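Local structure of tail lysozyme, putative (Geobacter sulfurreducens, 2IA7) at residues R89-S94 with R114-N119; I40-A45 with F55-H60. The protein is a putative tail lysozyme of the gp25 baseplate wedge family, probably a structural part of a contractile phage-tail-like baseplate, with its actual function not established. One frame throughout, in Å; residues are numbered along the deposited sequence. Where two conformers were deposited one is given.

Contact 1 of 2, residues R89-S94 with R114-N119; sequences RIELLS and RVRSTN
Arg89 opens the pairing through its backbone: its O accepts the N-H of Arg116 at 3.0 Å, just where strands 90-98 and 106-115, an antiparallel beta hairpin of the gp25-like domain, come to their open end. A water joins this corner, donating to Arg89 O and accepting from Ser117 N. The guanidinium of Arg89 turns away to salt bridges with Glu87 and with Asp33 of helix 30-42. Ile90 and Val115 form a non-hydrogen-bonded pair, with the CA of Ile90 making a CA-H...O contact to Arg114 O at 3.2 Å. Both side chains lie on the same sheet face, Ile90 against Ile34 and Val115 against Phe122, and they meet loosely through their CG2 methyls. Glu91 and Arg114 are the hydrogen-bonded pair: Glu91 N reaches Arg114 O and Arg114 N returns to Glu91 O, both at 2.9 Å. On the other face their side chains join in a salt bridge. Glu91 runs out with CG opposite its backbone N (chi1 175°), and a bend at chi3 of Arg114 (67°) swings that guanidinium round to it. A single oxygen, Glu91 OE1, takes both donors: Arg114 NE at 2.8 Å, nearly in line with the C-O bond, and Arg114 NH2 at 3.0 Å from above the carboxylate plane. The two flat groups stand almost perpendicular, 89° apart. Arg116 reaches, extended from CG to NE, across the neighbouring strand, one face of its guanidinium on Glu91 CB, while NE and NH2 make weak bonds to Ile90 O. Farther along, Leu93 belongs to a classic beta bulge, it and Ser94 both facing Glu112; its CD1 reaches the CB of Arg114 at 4.3 Å.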
loop_
_atom_site.group_PDB
_atom_site.type_symbol
_atom_site.label_atom_id
_atom_site.label_comp_id
_atom_site.label_asym_id
_atom_site.label_seq_id
_atom_site.Cartn_x
_atom_site.Cartn_y
_atom_site.Cartn_z
ATOM N N ARG A 89 2.997 -13.641 0.940
ATOM C CA ARG A 89 1.811 -14.533 0.944
ATOM C C ARG A 89 0.816 -14.212 -0.166
ATOM O O ARG A 89 -0.074 -15.005 -0.436
ATOM C CB ARG A 89 1.100 -14.449 2.281
ATOM C CG ARG A 89 1.882 -15.090 3.402
ATOM C CD ARG A 89 1.206 -14.963 4.738
ATOM N NE ARG A 89 1.148 -13.562 5.130
ATOM C CZ ARG A 89 0.618 -13.120 6.251
ATOM N NH1 ARG A 89 0.101 -13.958 7.138
ATOM N NH2 ARG A 89 0.616 -11.815 6.509
ATOM N N ILE A 90 1.039 -13.107 -0.864
ATOM C CA ILE A 90 0.174 -12.683 -1.979
ATOM C C ILE A 90 0.885 -12.561 -3.299
ATOM O O ILE A 90 2.088 -12.350 -3.320
ATOM C CB ILE A 90 -0.571 -11.358 -1.624
ATOM C CG1 ILE A 90 0.364 -10.144 -1.638
ATOM C CG2 ILE A 90 -1.282 -11.516 -0.276
ATOM C CD1 ILE A 90 -0.308 -8.819 -1.278
ATOM N N GLU A 91 0.109 -12.663 -4.380
ATOM C CA GLU A 91 0.515 -12.293 -5.726
ATOM C C GLU A 91 -0.308 -11.086 -6.074
ATOM O O GLU A 91 -1.511 -11.098 -6.024
ATOM C CB GLU A 91 0.198 -13.412 -6.749
ATOM C CG GLU A 91 0.534 -12.940 -8.155
ATOM C CD GLU A 91 0.181 -13.916 -9.269
ATOM O OE1 GLU A 91 -0.745 -14.748 -9.109
ATOM O OE2 GLU A 91 0.809 -13.793 -10.356
ATOM N N LEU A 92 0.331 -9.995 -6.418
ATOM C CA LEU A 92 -0.405 -8.843 -6.856
ATOM C C LEU A 92 -0.954 -9.009 -8.261
ATOM O O LEU A 92 -0.201 -9.365 -9.141
ATOM C CB LEU A 92 0.489 -7.601 -6.874
ATOM C CG LEU A 92 1.049 -7.138 -5.532
ATOM C CD1 LEU A 92 2.028 -5.935 -5.731
ATOM C CD2 LEU A 92 -0.022 -6.854 -4.485
ATOM N N LEU A 93 -2.228 -8.686 -8.464
ATOM C CA LEU A 93 -2.929 -8.762 -9.752
ATOM C C LEU A 93 -3.109 -7.381 -10.398
ATOM O O LEU A 93 -2.921 -7.238 -11.594
ATOM C CB LEU A 93 -4.310 -9.398 -9.573
ATOM C CG LEU A 93 -4.294 -10.790 -8.930
ATOM C CD1 LEU A 93 -5.672 -11.366 -8.765
ATOM C CD2 LEU A 93 -3.432 -11.776 -9.701
ATOM N N SER A 94 -3.432 -6.352 -9.609
ATOM C CA SER A 94 -3.661 -4.995 -10.121
ATOM C C SER A 94 -3.315 -4.054 -8.984
ATOM O O SER A 94 -3.757 -4.259 -7.864
ATOM C CB SER A 94 -5.144 -4.800 -10.501
ATOM O OG SER A 94 -5.254 -3.594 -11.226
ATOM N N ARG A 114 -4.124 -12.020 -5.074
ATOM C CA ARG A 114 -4.416 -13.460 -4.879
ATOM C C ARG A 114 -3.644 -13.955 -3.655
ATOM O O ARG A 114 -2.445 -13.706 -3.503
ATOM C CB ARG A 114 -3.983 -14.255 -6.124
ATOM C CG ARG A 114 -4.239 -15.732 -6.040
ATOM C CD ARG A 114 -3.827 -16.420 -7.341
ATOM N NE ARG A 114 -2.396 -16.362 -7.510
ATOM C CZ ARG A 114 -1.520 -17.266 -7.076
ATOM N NH1 ARG A 114 -1.912 -18.354 -6.454
ATOM N NH2 ARG A 114 -0.230 -17.068 -7.270
ATOM N N VAL A 115 -4.335 -14.573 -2.698
ATOM C CA VAL A 115 -3.690 -15.247 -1.586
ATOM C C VAL A 115 -3.205 -16.581 -2.063
ATOM O O VAL A 115 -3.980 -17.388 -2.538
ATOM C CB VAL A 115 -4.645 -15.393 -0.380
ATOM C CG1 VAL A 115 -3.993 -16.212 0.730
ATOM C CG2 VAL A 115 -4.975 -13.980 0.159
ATOM N N ARG A 116 -1.897 -16.771 -2.022
ATOM C CA ARG A 116 -1.282 -17.929 -2.657
ATOM C C ARG A 116 -1.752 -19.217 -2.009
ATOM O O ARG A 116 -1.945 -20.233 -2.702
ATOM C CB ARG A 116 0.269 -17.836 -2.610
ATOM C CG ARG A 116 0.835 -16.704 -3.426
ATOM C CD ARG A 116 2.346 -16.572 -3.171
ATOM N NE ARG A 116 2.911 -15.365 -3.768
ATOM C CZ ARG A 116 3.160 -15.216 -5.062
ATOM N NH1 ARG A 116 2.909 -16.209 -5.904
ATOM N NH2 ARG A 116 3.621 -14.055 -5.521
ATOM N N SER A 117 -1.911 -19.240 -0.688
ATOM C CA SER A 117 -2.319 -20.482 0.032
ATOM C C SER A 117 -3.738 -21.031 -0.269
ATOM O O SER A 117 -3.984 -22.204 -0.096
ATOM C CB SER A 117 -2.222 -20.335 1.549
ATOM O OG SER A 117 -3.110 -19.369 2.057
ATOM N N THR A 118 -4.619 -20.180 -0.748
ATOM C CA THR A 118 -5.990 -20.505 -1.065
ATOM C C THR A 118 -6.415 -20.255 -2.511
ATOM O O THR A 118 -7.514 -20.666 -2.883
ATOM C CB THR A 118 -6.943 -19.684 -0.210
ATOM O OG1 THR A 118 -6.718 -18.282 -0.517
ATOM C CG2 THR A 118 -6.736 -19.953 1.296
ATOM N N ASN A 119 -5.567 -19.591 -3.294
ATOM C CA ASN A 119 -5.921 -19.114 -4.628
ATOM C C ASN A 119 -7.191 -18.274 -4.661
ATOM O O ASN A 119 -7.842 -18.193 -5.672
ATOM C CB ASN A 119 -6.008 -20.279 -5.609
ATOM C CG ASN A 119 -4.642 -20.711 -6.101
ATOM O OD1 ASN A 119 -3.838 -19.870 -6.465
ATOM N ND2 ASN A 119 -4.357 -22.026 -6.083
HETATM O O HOH W 1 -0.539 -17.373 0.923
#

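Contact 2 of 2, residues I40-A45 with F55-H60; sequences IILGTA and FGCGIH
Thr44 O, just past the C-terminal end of helix 30-42, accepts the N-H of Cys57 at 2.9 Å, nearly in line with its C=O bond, and so pins the returning loop to the helix exit in the gp25-like domain. Gly56 comes up against the same oxygen, its CA 3.1 Å from Thr44 O; a side chain there would run into Thr44 O and Ala45 C, and the backbone angles themselves call for glycine. Phe55 lies along the end of the helix, its ring rim taking Ile40 CG2 near CZ and Thr44 CG2 near CD2, while Ile41 CG1 approaches CZ obliquely at 3.7 Å. Trp86 meets the ring edge-to-face and Arg49 adds a cation-pi contact. The rotation of Thr44 is set by a bond within its own segment: OG1 sits beside its own backbone N (chi1 -54°) and donates back to Ile40 O at 2.7 Å, which presents CG2 to the phenylalanine. Cys57 SG packs on Leu42 CD2 at 4.0 Å. His60, in the 3-10 segment that begins at Gly58, reaches to the helix end, NE2 donating to Leu42 O with an N-H...O angle of 166° and the acceptor almost in the ring plane. Putting a leucine in place of His60 would probably strand the carbonyl of Leu42 without this donor and spoil the tie between loop and helix. Ala45 N lies over one face of the imidazole, offset toward its rim, and Ala45 CB touches His60 CB at 3.5 Å.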
loop_
_atom_site.group_PDB
_atom_site.type_symbol
_atom_site.label_atom_id
_atom_site.label_comp_id
_atom_site.label_asym_id
_atom_site.label_seq_id
_atom_site.Cartn_x
_atom_site.Cartn_y
_atom_site.Cartn_z
ATOM N N ILE A 40 -0.185 -2.225 7.138
ATOM C CA ILE A 40 1.027 -1.900 7.910
ATOM C C ILE A 40 2.158 -1.496 7.012
ATOM O O ILE A 40 2.797 -0.476 7.229
ATOM C CB ILE A 40 1.457 -3.054 8.818
ATOM C CG1 ILE A 40 0.431 -3.277 9.934
ATOM C CG2 ILE A 40 2.796 -2.824 9.437
ATOM C CD1 ILE A 40 0.571 -4.629 10.619
ATOM N N ILE A 41 2.402 -2.284 5.987
ATOM C CA ILE A 41 3.502 -2.004 5.084
ATOM C C ILE A 41 3.383 -0.660 4.396
ATOM O O ILE A 41 4.314 0.127 4.385
ATOM C CB ILE A 41 3.632 -3.116 4.008
ATOM C CG1 ILE A 41 3.991 -4.437 4.666
ATOM C CG2 ILE A 41 4.657 -2.727 2.914
ATOM C CD1 ILE A 41 3.583 -5.636 3.865
ATOM N N LEU A 42 2.188 -0.364 3.857
ATOM C CA LEU A 42 1.976 0.878 3.077
ATOM C C LEU A 42 1.992 2.098 4.032
ATOM O O LEU A 42 2.369 3.194 3.643
ATOM C CB LEU A 42 0.727 0.820 2.229
ATOM C CG LEU A 42 0.667 -0.318 1.207
ATOM C CD1 LEU A 42 -0.601 -0.250 0.366
ATOM C CD2 LEU A 42 1.971 -0.306 0.361
ATOM N N GLY A 43 1.569 1.879 5.277
ATOM C CA GLY A 43 1.513 2.972 6.256
ATOM C C GLY A 43 2.785 3.242 7.032
ATOM O O GLY A 43 2.789 4.115 7.920
ATOM N N THR A 44 3.854 2.520 6.736
ATOM C CA THR A 44 5.113 2.666 7.426
ATOM C C THR A 44 6.167 3.248 6.492
ATOM O O THR A 44 6.445 2.745 5.406
ATOM C CB THR A 44 5.632 1.313 8.017
ATOM O OG1 THR A 44 4.612 0.744 8.845
ATOM C CG2 THR A 44 6.918 1.495 8.845
ATOM N N ALA A 45 6.774 4.365 6.935
ATOM C CA ALA A 45 7.922 4.911 6.278
ATOM C C ALA A 45 9.158 4.118 6.633
ATOM O O ALA A 45 9.322 3.702 7.762
ATOM C CB ALA A 45 8.122 6.372 6.712
ATOM N N PHE A 55 12.197 -1.562 6.574
ATOM C CA PHE A 55 10.804 -1.910 6.454
ATOM C C PHE A 55 9.918 -0.720 6.158
ATOM O O PHE A 55 10.016 0.299 6.831
ATOM C CB PHE A 55 10.314 -2.571 7.730
ATOM C CG PHE A 55 8.869 -2.994 7.672
ATOM C CD1 PHE A 55 8.484 -4.222 7.187
ATOM C CD2 PHE A 55 7.872 -2.135 8.144
ATOM C CE1 PHE A 55 7.143 -4.552 7.104
ATOM C CE2 PHE A 55 6.515 -2.492 8.092
ATOM C CZ PHE A 55 6.164 -3.693 7.571
ATOM N N GLY A 56 8.995 -0.890 5.209
ATOM C CA GLY A 56 8.036 0.124 4.834
ATOM C C GLY A 56 7.912 0.320 3.339
ATOM O O GLY A 56 8.322 -0.528 2.520
ATOM N N CYS A 57 7.313 1.451 2.981
ATOM C CA CYS A 57 6.978 1.782 1.612
ATOM C C CYS A 57 7.647 3.110 1.202
ATOM O O CYS A 57 7.589 4.110 1.937
ATOM C CB CYS A 57 5.468 1.883 1.454
ATOM S SG CYS A 57 4.910 2.319 -0.180
ATOM N N GLY A 58 8.298 3.115 0.051
ATOM C CA GLY A 58 9.044 4.267 -0.385
ATOM C C GLY A 58 8.232 5.499 -0.701
ATOM O O GLY A 58 8.798 6.573 -0.839
ATOM N N ILE A 59 6.911 5.374 -0.831
ATOM C CA ILE A 59 6.066 6.526 -1.089
ATOM C C ILE A 59 6.247 7.638 -0.039
ATOM O O ILE A 59 6.172 8.829 -0.378
ATOM C CB ILE A 59 4.584 6.131 -1.203
ATOM C CG1 ILE A 59 3.827 7.191 -2.014
ATOM C CG2 ILE A 59 3.983 5.873 0.166
ATOM C CD1 ILE A 59 4.458 7.431 -3.400
ATOM N N HIS A 60 6.547 7.263 1.207
ATOM C CA HIS A 60 6.712 8.217 2.289
ATOM C C HIS A 60 7.969 9.066 2.132
ATOM O O HIS A 60 8.075 10.085 2.794
ATOM C CB HIS A 60 6.727 7.479 3.644
ATOM C CG HIS A 60 5.439 6.757 3.941
ATOM N ND1 HIS A 60 4.351 7.377 4.515
ATOM C CD2 HIS A 60 5.057 5.489 3.691
ATOM C CE1 HIS A 60 3.361 6.502 4.633
ATOM N NE2 HIS A 60 3.765 5.349 4.138
#

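Overall arrangement
From the N terminus, helix 30-42 leads straight into contact 2, where its C-terminal end receives 55-60 and closes a loop of nine residues containing neither helix nor strand. The chain then runs through helix 69-86 and enters strand 90-98, where contact 1 opens; 114-119 closes it after the hairpin turn, at the start of the link to strand 120-129. The two contacts therefore follow in series, neither nested nor crossed. The centres of contacts 1 and 2 lie about 20 Å apart, and their nearest atoms about 7 Å. Helix 69-86 spans both: its Leu83 touches Leu92 of contact 1 and Leu42 of contact 2.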